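Local structure of aminotransferase class-III (Sphaerobacter thermophilus DSM 20745, 6K8H) at residues Ala20-Arg25 with Pro45-Arg50; Val55-Asp58 with Glu62-Leu65; Asn69-Leu74 with Phe412-Leu417; Ser372-His377 with Glu431-Ala436. The protein is an omega-transaminase of the class-III aminotransferase family, here a two-chain assembly with (5-hydroxy-4,6-dimethylpyridin-3-yl)methyl dihydrogen phosphate bound. All coordinates share one frame; numbering follows the deposited sequence.

Contact 1. Residues Ala20-Arg25 with Pro45-Arg50; sequences ADLFER and PPYAAR
L22, on helix 18-29, lies against the phenol ring of Y47, which sits where the chain enters strand 48-52. The main interaction is CH-pi: L22 CB stands 3.8 Å from the centroid of the Y47 ring, almost exactly on the ring normal. Apolar contact extends this toward the root of the tyrosine, because L22 CD1 reaches Y47 CB at 3.6 Å. With CG of Y47 anti to its own carbonyl carbon (chi1 -81°), the ring extends toward the helix, and its hydroxyl ends beside the backbone of F23, Y47 OH lying 3.8 Å from F23 CA. A looser apolar touch joins the F23 ring to P45, with F23 CD1 4.4 Å from P45 CD. The second subunit adds to this packing: its P100 meets P45 and Y47, and its E102 meets L22. R25, one helical turn on, forms salt bridges with E102 and E109 of that subunit. No hydrogen bond or charge pair links residues 20-25 to 45-50, so the helix is held here by dispersion and fit over one aromatic face, while the salt bridges of R25 cross to the second subunit.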
loop_
_atom_site.group_PDB
_atom_site.type_symbol
_atom_site.label_atom_id
_atom_site.label_comp_id
_atom_site.label_asym_id
_atom_site.label_seq_id
_atom_site.Cartn_x
_atom_site.Cartn_y
_atom_site.Cartn_z
ATOM N N ALA B 20 25.901 -10.578 -9.069
ATOM C CA ALA B 20 26.876 -10.079 -8.100
ATOM C C ALA B 20 27.148 -8.587 -8.305
ATOM O O ALA B 20 27.227 -7.825 -7.334
ATOM C CB ALA B 20 28.174 -10.890 -8.193
ATOM N N ASP B 21 27.295 -8.153 -9.564
ATOM C CA ASP B 21 27.512 -6.736 -9.857
ATOM C C ASP B 21 26.315 -5.903 -9.423
ATOM O O ASP B 21 26.462 -4.821 -8.831
ATOM C CB ASP B 21 27.747 -6.534 -11.355
ATOM C CG ASP B 21 29.088 -7.079 -11.839
ATOM O OD1 ASP B 21 29.942 -7.469 -11.014
ATOM O OD2 ASP B 21 29.279 -7.107 -13.075
ATOM N N LEU B 22 25.114 -6.387 -9.746
ATOM C CA LEU B 22 23.902 -5.694 -9.342
ATOM C C LEU B 22 23.816 -5.589 -7.831
ATOM O O LEU B 22 23.446 -4.541 -7.309
ATOM C CB LEU B 22 22.671 -6.405 -9.907
ATOM C CG LEU B 22 22.485 -6.237 -11.414
ATOM C CD1 LEU B 22 21.500 -7.264 -11.948
ATOM C CD2 LEU B 22 22.040 -4.827 -11.719
ATOM N N PHE B 23 24.142 -6.666 -7.109
ATOM C CA PHE B 23 24.101 -6.615 -5.648
ATOM C C PHE B 23 25.084 -5.591 -5.101
ATOM O O PHE B 23 24.791 -4.896 -4.118
ATOM C CB PHE B 23 24.410 -7.992 -5.069
ATOM C CG PHE B 23 24.360 -8.051 -3.568
ATOM C CD1 PHE B 23 23.152 -7.893 -2.891
ATOM C CD2 PHE B 23 25.510 -8.308 -2.834
ATOM C CE1 PHE B 23 23.100 -7.965 -1.509
ATOM C CE2 PHE B 23 25.465 -8.383 -1.456
ATOM C CZ PHE B 23 24.259 -8.212 -0.789
ATOM N N GLU B 24 26.275 -5.517 -5.701
ATOM C CA GLU B 24 27.259 -4.533 -5.259
ATOM C C GLU B 24 26.741 -3.114 -5.434
ATOM O O GLU B 24 26.963 -2.255 -4.570
ATOM C CB GLU B 24 28.568 -4.715 -6.024
ATOM C CG GLU B 24 29.645 -3.759 -5.570
ATOM C CD GLU B 24 30.949 -3.963 -6.310
ATOM O OE1 GLU B 24 30.920 -4.227 -7.537
ATOM O OE2 GLU B 24 32.011 -3.867 -5.658
ATOM N N ARG B 25 26.069 -2.843 -6.556
ATOM C CA ARG B 25 25.412 -1.546 -6.731
ATOM C C ARG B 25 24.289 -1.355 -5.709
ATOM O O ARG B 25 24.166 -0.298 -5.075
ATOM C CB ARG B 25 24.847 -1.433 -8.150
ATOM C CG ARG B 25 25.834 -1.072 -9.226
ATOM C CD ARG B 25 25.157 -1.162 -10.592
ATOM N NE ARG B 25 24.060 -0.198 -10.707
ATOM C CZ ARG B 25 23.149 -0.209 -11.674
ATOM N NH1 ARG B 25 23.182 -1.138 -12.622
ATOM N NH2 ARG B 25 22.201 0.707 -11.698
ATOM N N PRO B 45 20.762 -12.486 -3.844
ATOM C CA PRO B 45 19.753 -13.194 -4.625
ATOM C C PRO B 45 20.051 -13.099 -6.112
ATOM O O PRO B 45 20.842 -12.249 -6.545
ATOM C CB PRO B 45 18.454 -12.459 -4.263
ATOM C CG PRO B 45 18.906 -11.052 -3.996
ATOM C CD PRO B 45 20.294 -11.150 -3.413
ATOM N N PRO B 46 19.433 -13.944 -6.932
ATOM C CA PRO B 46 19.487 -13.719 -8.377
ATOM C C PRO B 46 18.590 -12.540 -8.739
ATOM O O PRO B 46 17.644 -12.213 -8.021
ATOM C CB PRO B 46 18.958 -15.038 -8.941
ATOM C CG PRO B 46 17.901 -15.432 -7.915
ATOM C CD PRO B 46 18.484 -15.015 -6.580
ATOM N N TYR B 47 18.873 -11.912 -9.880
ATOM C CA TYR B 47 18.102 -10.760 -10.346
ATOM C C TYR B 47 17.298 -11.149 -11.576
ATOM O O TYR B 47 17.830 -11.772 -12.496
ATOM C CB TYR B 47 19.019 -9.567 -10.657
ATOM C CG TYR B 47 19.385 -8.804 -9.402
ATOM C CD1 TYR B 47 20.258 -9.354 -8.468
ATOM C CD2 TYR B 47 18.812 -7.570 -9.121
ATOM C CE1 TYR B 47 20.573 -8.684 -7.288
ATOM C CE2 TYR B 47 19.125 -6.891 -7.960
ATOM C CZ TYR B 47 20.001 -7.449 -7.048
ATOM O OH TYR B 47 20.294 -6.765 -5.884
ATOM N N ALA B 48 16.013 -10.807 -11.574
ATOM C CA ALA B 48 15.146 -11.096 -12.709
ATOM C C ALA B 48 15.416 -10.095 -13.817
ATOM O O ALA B 48 15.517 -8.886 -13.571
ATOM C CB ALA B 48 13.673 -11.040 -12.298
ATOM N N ALA B 49 15.531 -10.593 -15.040
ATOM C CA ALA B 49 15.675 -9.729 -16.201
ATOM C C ALA B 49 14.366 -9.563 -16.954
ATOM O O ALA B 49 14.015 -8.445 -17.344
ATOM C CB ALA B 49 16.760 -10.276 -17.140
ATOM N N ARG B 50 13.688 -10.668 -17.201
ATOM C CA ARG B 50 12.396 -10.607 -17.914
ATOM C C ARG B 50 11.682 -11.948 -17.751
ATOM O O ARG B 50 12.242 -12.861 -17.130
ATOM C CB ARG B 50 12.599 -10.247 -19.388
ATOM C CG ARG B 50 13.388 -11.289 -20.164
ATOM C CD ARG B 50 13.627 -10.978 -21.628
ATOM N NE ARG B 50 14.748 -11.801 -22.053
ATOM C CZ ARG B 50 14.658 -12.993 -22.637
ATOM N NH1 ARG B 50 13.475 -13.516 -22.912
ATOM N NH2 ARG B 50 15.760 -13.654 -22.945
#

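Contact 2. Residues Val55-Asp58 with Glu62-Leu65; sequences VIVD and EERL
A tight antiparallel beta hairpin pairs V55-D58 with E62-L65, the central strands of a four-stranded sheet. I56 and R64 form the hydrogen-bonded pair: I56 N donates to R64 O at 2.9 Å, and R64 N returns an equally long bond to I56 O. Near the turn, D58 N binds E62 O, and the D58 carboxylate reaches back across it. D58 OD1 accepts from E62 N at 3.0 Å, while D58 OD2 takes a nearly straight bond from R64 NH1, also 3.0 Å, as part of a salt bridge. D58 OD2 lies close to the guanidinium plane, whereas NH1 meets it from above the carboxylate plane; the two planes are 60° apart. R64 NH2 and E62 OE2, 3.4 Å apart, attract by charge alone. One water joins I56 O, E62 O and R64 NH1; another bridges D58 OD2 and R64 NH2. Beyond the hairpin, R64 NE binds M407 O, R64 NH2 binds N10 OD1, the E62 carboxylate receives N10 N and V11 N, and E63 pairs with R52. V55 CG2 packs on L65 CD2. Bonds to D58, M407 and N10 probably fix the rotation of the buried R64 guanidinium, whose positive charge would help to stabilise the carboxylates of D58 and E62.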
loop_
_atom_site.group_PDB
_atom_site.type_symbol
_atom_site.label_atom_id
_atom_site.label_comp_id
_atom_site.label_asym_id
_atom_site.label_seq_id
_atom_site.Cartn_x
_atom_site.Cartn_y
_atom_site.Cartn_z
ATOM N N VAL B 55 7.930 -18.782 -17.916
ATOM C CA VAL B 55 9.385 -18.800 -17.798
ATOM C C VAL B 55 9.873 -17.454 -17.273
ATOM O O VAL B 55 9.502 -16.403 -17.808
ATOM C CB VAL B 55 10.053 -19.135 -19.142
ATOM C CG1 VAL B 55 11.560 -19.077 -19.006
ATOM C CG2 VAL B 55 9.608 -20.519 -19.626
ATOM N N ILE B 56 10.717 -17.496 -16.241
ATOM C CA ILE B 56 11.417 -16.323 -15.725
ATOM C C ILE B 56 12.896 -16.427 -16.105
ATOM O O ILE B 56 13.511 -17.493 -15.968
ATOM C CB ILE B 56 11.225 -16.175 -14.196
ATOM C CG1 ILE B 56 11.887 -14.903 -13.684
ATOM C CG2 ILE B 56 11.750 -17.397 -13.426
ATOM C CD1 ILE B 56 11.376 -14.461 -12.283
ATOM N N VAL B 57 13.465 -15.312 -16.571
ATOM C CA VAL B 57 14.836 -15.230 -17.070
ATOM C C VAL B 57 15.604 -14.254 -16.190
ATOM O O VAL B 57 15.203 -13.084 -16.050
ATOM C CB VAL B 57 14.869 -14.778 -18.541
ATOM C CG1 VAL B 57 16.304 -14.749 -19.081
ATOM C CG2 VAL B 57 13.984 -15.671 -19.396
ATOM N N ASP B 58 16.725 -14.721 -15.627
ATOM C CA ASP B 58 17.471 -13.884 -14.705
ATOM C C ASP B 58 18.548 -13.095 -15.453
ATOM O O ASP B 58 18.763 -13.263 -16.659
ATOM C CB ASP B 58 18.013 -14.717 -13.511
ATOM C CG ASP B 58 19.268 -15.559 -13.805
ATOM O OD1 ASP B 58 19.923 -15.445 -14.869
ATOM O OD2 ASP B 58 19.596 -16.380 -12.903
ATOM N N GLU B 62 19.922 -17.254 -17.201
ATOM C CA GLU B 62 19.444 -18.579 -16.817
ATOM C C GLU B 62 17.917 -18.571 -16.763
ATOM O O GLU B 62 17.319 -17.707 -16.120
ATOM C CB GLU B 62 20.045 -18.979 -15.467
ATOM C CG GLU B 62 19.715 -20.406 -14.982
ATOM C CD GLU B 62 20.816 -20.973 -14.082
ATOM O OE1 GLU B 62 21.906 -20.364 -14.044
ATOM O OE2 GLU B 62 20.599 -22.016 -13.418
ATOM N N GLU B 63 17.288 -19.516 -17.451
ATOM C CA GLU B 63 15.834 -19.576 -17.520
ATOM C C GLU B 63 15.293 -20.664 -16.608
ATOM O O GLU B 63 15.842 -21.768 -16.542
ATOM C CB GLU B 63 15.370 -19.824 -18.954
ATOM C CG GLU B 63 16.135 -19.023 -19.973
ATOM C CD GLU B 63 15.454 -18.990 -21.327
ATOM O OE1 GLU B 63 14.644 -19.905 -21.614
ATOM O OE2 GLU B 63 15.725 -18.042 -22.097
ATOM N N ARG B 64 14.204 -20.359 -15.911
ATOM C CA ARG B 64 13.578 -21.343 -15.041
ATOM C C ARG B 64 12.067 -21.282 -15.226
ATOM O O ARG B 64 11.507 -20.225 -15.523
ATOM C CB ARG B 64 13.940 -21.106 -13.564
ATOM C CG ARG B 64 15.444 -21.030 -13.258
ATOM C CD ARG B 64 15.709 -20.575 -11.807
ATOM N NE ARG B 64 17.138 -20.633 -11.465
ATOM C CZ ARG B 64 18.006 -19.631 -11.621
ATOM N NH1 ARG B 64 17.605 -18.462 -12.113
ATOM N NH2 ARG B 64 19.284 -19.787 -11.267
ATOM N N LEU B 65 11.404 -22.420 -15.045
ATOM C CA LEU B 65 9.947 -22.406 -14.967
ATOM C C LEU B 65 9.526 -21.770 -13.648
ATOM O O LEU B 65 10.010 -22.161 -12.579
ATOM C CB LEU B 65 9.391 -23.825 -15.074
ATOM C CG LEU B 65 9.442 -24.470 -16.463
ATOM C CD1 LEU B 65 9.015 -25.919 -16.367
ATOM C CD2 LEU B 65 8.547 -23.703 -17.436
HETATM O O HOH W 1 15.704 -17.620 -13.896
HETATM O O HOH W 2 21.484 -18.346 -12.518
#

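Contact 3. Residues Asn69-Leu74 with Phe412-Leu417; sequences NNYTAL and FITPAL
A short left-handed helical turn, N69-T72, brings Y71 against T414, at the start of the type I beta turn T414-L417. The helical residues all have positive phi; in N69, N70 and Y71 phi and psi both lie near 50°, opposite in sign to the usual alpha-helical values. The turn holds together weakly through A73 N to N70 O, with a firmer bond from L74 N to N69 O at 3.1 Å. From it the Y71 side chain extends toward the loop after strand 411-412, and its phenol ring ends beside the methyl of T414. Across the contact the touch is entirely van der Waals. P415 CD adds a marginal one on Y71 OH, at 4.2 Å. R36 and T38 also pack on Y71, whose side chain is about 6 Å from the bound (5-hydroxy-4,6-dimethylpyridin-3-yl)methyl dihydrogen phosphate; T72 touches I258 and K282, which line that ligand's pocket. The T414 methyl is turned to the tyrosine because CG2 is anti to the carbonyl carbon, leaving OG1 (chi1 66°) to bind F418 O. Inside the beta turn, L417 N closes on T414 O at 2.9 Å. The tightest approach between the two segments is T414 CG2 to Y71 CE2, at 3.5 Å.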
loop_
_atom_site.group_PDB
_atom_site.type_symbol
_atom_site.label_atom_id
_atom_site.label_comp_id
_atom_site.label_asym_id
_atom_site.label_seq_id
_atom_site.Cartn_x
_atom_site.Cartn_y
_atom_site.Cartn_z
ATOM N N ASN B 69 5.659 -16.920 -9.175
ATOM C CA ASN B 69 4.750 -15.955 -9.793
ATOM C C ASN B 69 4.425 -14.804 -8.845
ATOM O O ASN B 69 3.261 -14.487 -8.578
ATOM C CB ASN B 69 3.485 -16.653 -10.275
ATOM C CG ASN B 69 3.794 -17.771 -11.236
ATOM O OD1 ASN B 69 3.675 -18.958 -10.898
ATOM N ND2 ASN B 69 4.216 -17.406 -12.442
ATOM N N ASN B 70 5.486 -14.183 -8.335
ATOM C CA ASN B 70 5.386 -13.088 -7.371
ATOM C C ASN B 70 4.468 -13.475 -6.212
ATOM O O ASN B 70 3.535 -12.757 -5.845
ATOM C CB ASN B 70 4.925 -11.795 -8.036
ATOM C CG ASN B 70 5.424 -10.577 -7.295
ATOM O OD1 ASN B 70 6.475 -10.639 -6.668
ATOM N ND2 ASN B 70 4.676 -9.478 -7.345
ATOM N N TYR B 71 4.745 -14.651 -5.648
ATOM C CA TYR B 71 4.008 -15.193 -4.511
ATOM C C TYR B 71 2.509 -15.274 -4.804
ATOM O O TYR B 71 1.671 -14.831 -4.021
ATOM C CB TYR B 71 4.327 -14.404 -3.237
ATOM C CG TYR B 71 5.692 -14.847 -2.728
ATOM C CD1 TYR B 71 6.861 -14.275 -3.218
ATOM C CD2 TYR B 71 5.807 -15.908 -1.844
ATOM C CE1 TYR B 71 8.115 -14.722 -2.794
ATOM C CE2 TYR B 71 7.045 -16.352 -1.403
ATOM C CZ TYR B 71 8.196 -15.765 -1.884
ATOM O OH TYR B 71 9.424 -16.220 -1.448
ATOM N N THR B 72 2.190 -15.888 -5.948
ATOM C CA THR B 72 0.863 -16.267 -6.465
ATOM C C THR B 72 0.097 -15.102 -7.089
ATOM O O THR B 72 -1.061 -15.311 -7.495
ATOM C CB THR B 72 -0.061 -16.943 -5.424
ATOM O OG1 THR B 72 -0.599 -15.974 -4.510
ATOM C CG2 THR B 72 0.669 -18.034 -4.646
ATOM N N ALA B 73 0.680 -13.900 -7.184
ATOM C CA ALA B 73 -0.054 -12.757 -7.728
ATOM C C ALA B 73 -0.298 -12.883 -9.232
ATOM O O ALA B 73 -1.340 -12.450 -9.733
ATOM C CB ALA B 73 0.685 -11.452 -7.423
ATOM N N LEU B 74 0.666 -13.401 -9.979
ATOM C CA LEU B 74 0.578 -13.418 -11.440
ATOM C C LEU B 74 0.082 -14.788 -11.887
ATOM O O LEU B 74 0.827 -15.630 -12.390
ATOM C CB LEU B 74 1.923 -13.042 -12.063
ATOM C CG LEU B 74 2.092 -11.526 -12.231
ATOM C CD1 LEU B 74 2.176 -10.809 -10.868
ATOM C CD2 LEU B 74 3.310 -11.232 -13.077
ATOM N N PHE B 412 12.043 -22.609 -10.436
ATOM C CA PHE B 412 12.027 -21.526 -9.461
ATOM C C PHE B 412 10.817 -21.746 -8.563
ATOM O O PHE B 412 9.676 -21.619 -9.016
ATOM C CB PHE B 412 11.971 -20.172 -10.175
ATOM C CG PHE B 412 11.878 -18.978 -9.255
ATOM C CD1 PHE B 412 12.694 -18.859 -8.140
ATOM C CD2 PHE B 412 10.988 -17.955 -9.541
ATOM C CE1 PHE B 412 12.596 -17.745 -7.302
ATOM C CE2 PHE B 412 10.874 -16.843 -8.723
ATOM C CZ PHE B 412 11.690 -16.735 -7.596
ATOM N N ILE B 413 11.065 -22.090 -7.297
ATOM C CA ILE B 413 10.013 -22.305 -6.309
ATOM C C ILE B 413 10.452 -21.599 -5.029
ATOM O O ILE B 413 11.614 -21.224 -4.879
ATOM C CB ILE B 413 9.722 -23.810 -6.061
ATOM C CG1 ILE B 413 8.356 -24.002 -5.379
ATOM C CG2 ILE B 413 10.872 -24.463 -5.289
ATOM C CD1 ILE B 413 7.780 -25.399 -5.532
ATOM N N THR B 414 9.501 -21.370 -4.116
ATOM C CA THR B 414 9.868 -20.722 -2.864
ATOM C C THR B 414 10.785 -21.620 -2.036
ATOM O O THR B 414 10.774 -22.847 -2.181
ATOM C CB THR B 414 8.640 -20.360 -2.027
ATOM O OG1 THR B 414 7.975 -21.551 -1.586
ATOM C CG2 THR B 414 7.682 -19.470 -2.815
ATOM N N PRO B 415 11.569 -21.028 -1.135
ATOM C CA PRO B 415 12.417 -21.853 -0.258
ATOM C C PRO B 415 11.646 -22.885 0.549
ATOM O O PRO B 415 12.209 -23.934 0.876
ATOM C CB PRO B 415 13.083 -20.817 0.651
ATOM C CG PRO B 415 13.126 -19.569 -0.190
ATOM C CD PRO B 415 11.865 -19.586 -1.010
ATOM N N ALA B 416 10.372 -22.641 0.868
ATOM C CA ALA B 416 9.618 -23.626 1.631
ATOM C C ALA B 416 9.114 -24.774 0.764
ATOM O O ALA B 416 8.602 -25.756 1.310
ATOM C CB ALA B 416 8.430 -22.954 2.345
ATOM N N LEU B 417 9.307 -24.694 -0.559
ATOM C CA LEU B 417 8.694 -25.598 -1.534
ATOM C C LEU B 417 7.177 -25.410 -1.570
ATOM O O LEU B 417 6.420 -26.345 -1.851
ATOM C CB LEU B 417 9.079 -27.072 -1.296
ATOM C CG LEU B 417 10.579 -27.346 -1.128
ATOM C CD1 LEU B 417 10.866 -28.831 -1.010
ATOM C CD2 LEU B 417 11.420 -26.731 -2.254
#

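Contact 4. Residues Ser372-His377 with Glu431-Ala436; sequences SLFHIH and EAFVDA
Strand 373-377, the middle strand of a three-stranded antiparallel sheet, runs well clear of helix 427-445, the nearest pair of CA atoms being I376 and V434 at 11.5 Å, and the distance is bridged by the side chains of F374, I376 and F433. F374 and I376, separated by H375, project from the same face of the strand toward the helix, and F433 comes to meet them from the opposite direction. F374 and F433 form a T-shaped (edge-to-face) pair: the edge of F374 is directed at the face of F433, with centroids 5.5 Å apart and planes at 71°. Their closest atoms are F374 CE1 and F433 CZ, at 4.0 Å. I376 approaches differently, its CD1 lying in the plane of the F433 ring, at the edge, 3.8 Å from F433 CZ. F433 extends its ring with CG anti to the backbone N (chi1 -177°), which carries the ring toward the strand, where its CZ meets F374 and I376. Helix 337-361 supplies further neighbours: L350 touches both phenylalanines and V354 touches F433, whose ring also meets that of F67. I413 packs on F374 from the loop after strand 411-412. No polar atom takes part in the buried contact of strand and helix. F433 therefore joins them by offering its electron-rich face to the C-H edge of F374 and its rim to the I376 methyl.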
loop_
_atom_site.group_PDB
_atom_site.type_symbol
_atom_site.label_atom_id
_atom_site.label_comp_id
_atom_site.label_asym_id
_atom_site.label_seq_id
_atom_site.Cartn_x
_atom_site.Cartn_y
_atom_site.Cartn_z
ATOM N N SER B 372 -4.715 -24.557 -7.761
ATOM C CA SER B 372 -3.392 -24.393 -8.356
ATOM C C SER B 372 -2.314 -24.046 -7.334
ATOM O O SER B 372 -1.240 -23.567 -7.722
ATOM C CB SER B 372 -3.432 -23.316 -9.445
ATOM O OG SER B 372 -3.963 -22.113 -8.929
ATOM N N LEU B 373 -2.561 -24.292 -6.049
ATOM C CA LEU B 373 -1.588 -24.061 -4.991
ATOM C C LEU B 373 -1.139 -25.396 -4.411
ATOM O O LEU B 373 -1.963 -26.295 -4.205
ATOM C CB LEU B 373 -2.189 -23.196 -3.876
ATOM C CG LEU B 373 -2.682 -21.796 -4.250
ATOM C CD1 LEU B 373 -3.493 -21.207 -3.105
ATOM C CD2 LEU B 373 -1.505 -20.908 -4.562
ATOM N N PHE B 374 0.154 -25.520 -4.120
ATOM C CA PHE B 374 0.665 -26.762 -3.547
ATOM C C PHE B 374 1.839 -26.464 -2.621
ATOM O O PHE B 374 2.508 -25.431 -2.736
ATOM C CB PHE B 374 1.068 -27.757 -4.644
ATOM C CG PHE B 374 2.226 -27.299 -5.488
ATOM C CD1 PHE B 374 3.528 -27.573 -5.103
ATOM C CD2 PHE B 374 2.013 -26.604 -6.666
ATOM C CE1 PHE B 374 4.592 -27.153 -5.865
ATOM C CE2 PHE B 374 3.068 -26.186 -7.434
ATOM C CZ PHE B 374 4.358 -26.456 -7.040
ATOM N N HIS B 375 2.095 -27.402 -1.712
ATOM C CA HIS B 375 3.180 -27.299 -0.731
ATOM C C HIS B 375 3.768 -28.693 -0.539
ATOM O O HIS B 375 3.049 -29.617 -0.133
ATOM C CB HIS B 375 2.658 -26.740 0.605
ATOM C CG HIS B 375 3.705 -26.083 1.458
ATOM N ND1 HIS B 375 4.963 -26.618 1.649
ATOM C CD2 HIS B 375 3.672 -24.940 2.185
ATOM C CE1 HIS B 375 5.661 -25.834 2.451
ATOM N NE2 HIS B 375 4.905 -24.801 2.785
ATOM N N ILE B 376 5.066 -28.851 -0.858
ATOM C CA ILE B 376 5.788 -30.101 -0.621
ATOM C C ILE B 376 6.337 -30.093 0.800
ATOM O O ILE B 376 6.837 -29.073 1.284
ATOM C CB ILE B 376 6.921 -30.299 -1.642
ATOM C CG1 ILE B 376 6.419 -30.073 -3.072
ATOM C CG2 ILE B 376 7.514 -31.694 -1.502
ATOM C CD1 ILE B 376 7.534 -30.134 -4.120
ATOM N N HIS B 377 6.230 -31.227 1.478
ATOM C CA HIS B 377 6.728 -31.404 2.831
ATOM C C HIS B 377 7.619 -32.631 2.860
ATOM O O HIS B 377 7.233 -33.683 2.335
ATOM C CB HIS B 377 5.567 -31.590 3.802
ATOM C CG HIS B 377 4.528 -30.516 3.711
ATOM N ND1 HIS B 377 4.692 -29.273 4.284
ATOM C CD2 HIS B 377 3.309 -30.503 3.123
ATOM C CE1 HIS B 377 3.614 -28.540 4.060
ATOM N NE2 HIS B 377 2.763 -29.261 3.349
ATOM N N GLU B 431 5.094 -32.111 -15.776
ATOM C CA GLU B 431 6.062 -33.197 -15.877
ATOM C C GLU B 431 7.491 -32.695 -15.699
ATOM O O GLU B 431 8.309 -33.364 -15.065
ATOM C CB GLU B 431 5.894 -33.923 -17.211
ATOM C CG GLU B 431 4.721 -34.871 -17.170
ATOM C CD GLU B 431 4.346 -35.439 -18.520
ATOM O OE1 GLU B 431 4.915 -35.002 -19.548
ATOM O OE2 GLU B 431 3.461 -36.322 -18.547
ATOM N N ALA B 432 7.816 -31.521 -16.250
ATOM C CA ALA B 432 9.145 -30.963 -16.025
ATOM C C ALA B 432 9.386 -30.722 -14.540
ATOM O O ALA B 432 10.466 -31.029 -14.020
ATOM C CB ALA B 432 9.331 -29.669 -16.822
ATOM N N PHE B 433 8.382 -30.185 -13.834
ATOM C CA PHE B 433 8.533 -30.017 -12.393
ATOM C C PHE B 433 8.793 -31.355 -11.704
ATOM O O PHE B 433 9.727 -31.479 -10.901
ATOM C CB PHE B 433 7.302 -29.340 -11.776
ATOM C CG PHE B 433 7.455 -29.097 -10.309
ATOM C CD1 PHE B 433 7.138 -30.091 -9.387
ATOM C CD2 PHE B 433 7.991 -27.902 -9.847
ATOM C CE1 PHE B 433 7.314 -29.895 -8.030
ATOM C CE2 PHE B 433 8.176 -27.685 -8.488
ATOM C CZ PHE B 433 7.834 -28.680 -7.574
ATOM N N VAL B 434 7.979 -32.372 -12.004
ATOM C CA VAL B 434 8.092 -33.641 -11.278
ATOM C C VAL B 434 9.447 -34.302 -11.551
ATOM O O VAL B 434 10.108 -34.819 -10.629
ATOM C CB VAL B 434 6.919 -34.574 -11.632
ATOM C CG1 VAL B 434 7.149 -35.977 -11.054
ATOM C CG2 VAL B 434 5.610 -33.999 -11.107
ATOM N N ASP B 435 9.891 -34.279 -12.813
ATOM C CA ASP B 435 11.202 -34.835 -13.156
ATOM C C ASP B 435 12.329 -34.091 -12.445
ATOM O O ASP B 435 13.267 -34.714 -11.910
ATOM C CB ASP B 435 11.409 -34.787 -14.670
ATOM C CG ASP B 435 10.502 -35.761 -15.418
ATOM O OD1 ASP B 435 9.844 -36.600 -14.759
ATOM O OD2 ASP B 435 10.452 -35.691 -16.664
ATOM N N ALA B 436 12.262 -32.751 -12.439
ATOM C CA ALA B 436 13.292 -31.963 -11.770
ATOM C C ALA B 436 13.300 -32.210 -10.273
ATOM O O ALA B 436 14.366 -32.187 -9.651
ATOM C CB ALA B 436 13.097 -30.480 -12.068
#

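Overall arrangement
Following the chain from the N terminus, contact 1 closes a loop between helix 18-29 and the entry to strand 48-52. Contact 2 comes next in series and closes a three-residue hairpin turn. The two join in one sheet, A49 and R50 bonding to V57 at a classic beta bulge. Contact 3 then spans 337 residues, bringing the 69-74 segment to the loop after strand 411-412; F412, bonded to L65, continues the sheet of contact 2. Contact 4 crosses contact 3, since 372-377 falls inside that long span and 431-436 beyond it. L417 bonds to I376, joining the loop of contact 3 to strand 373-377, and L65 touches A432, joining the hairpin sheet to helix 427-445.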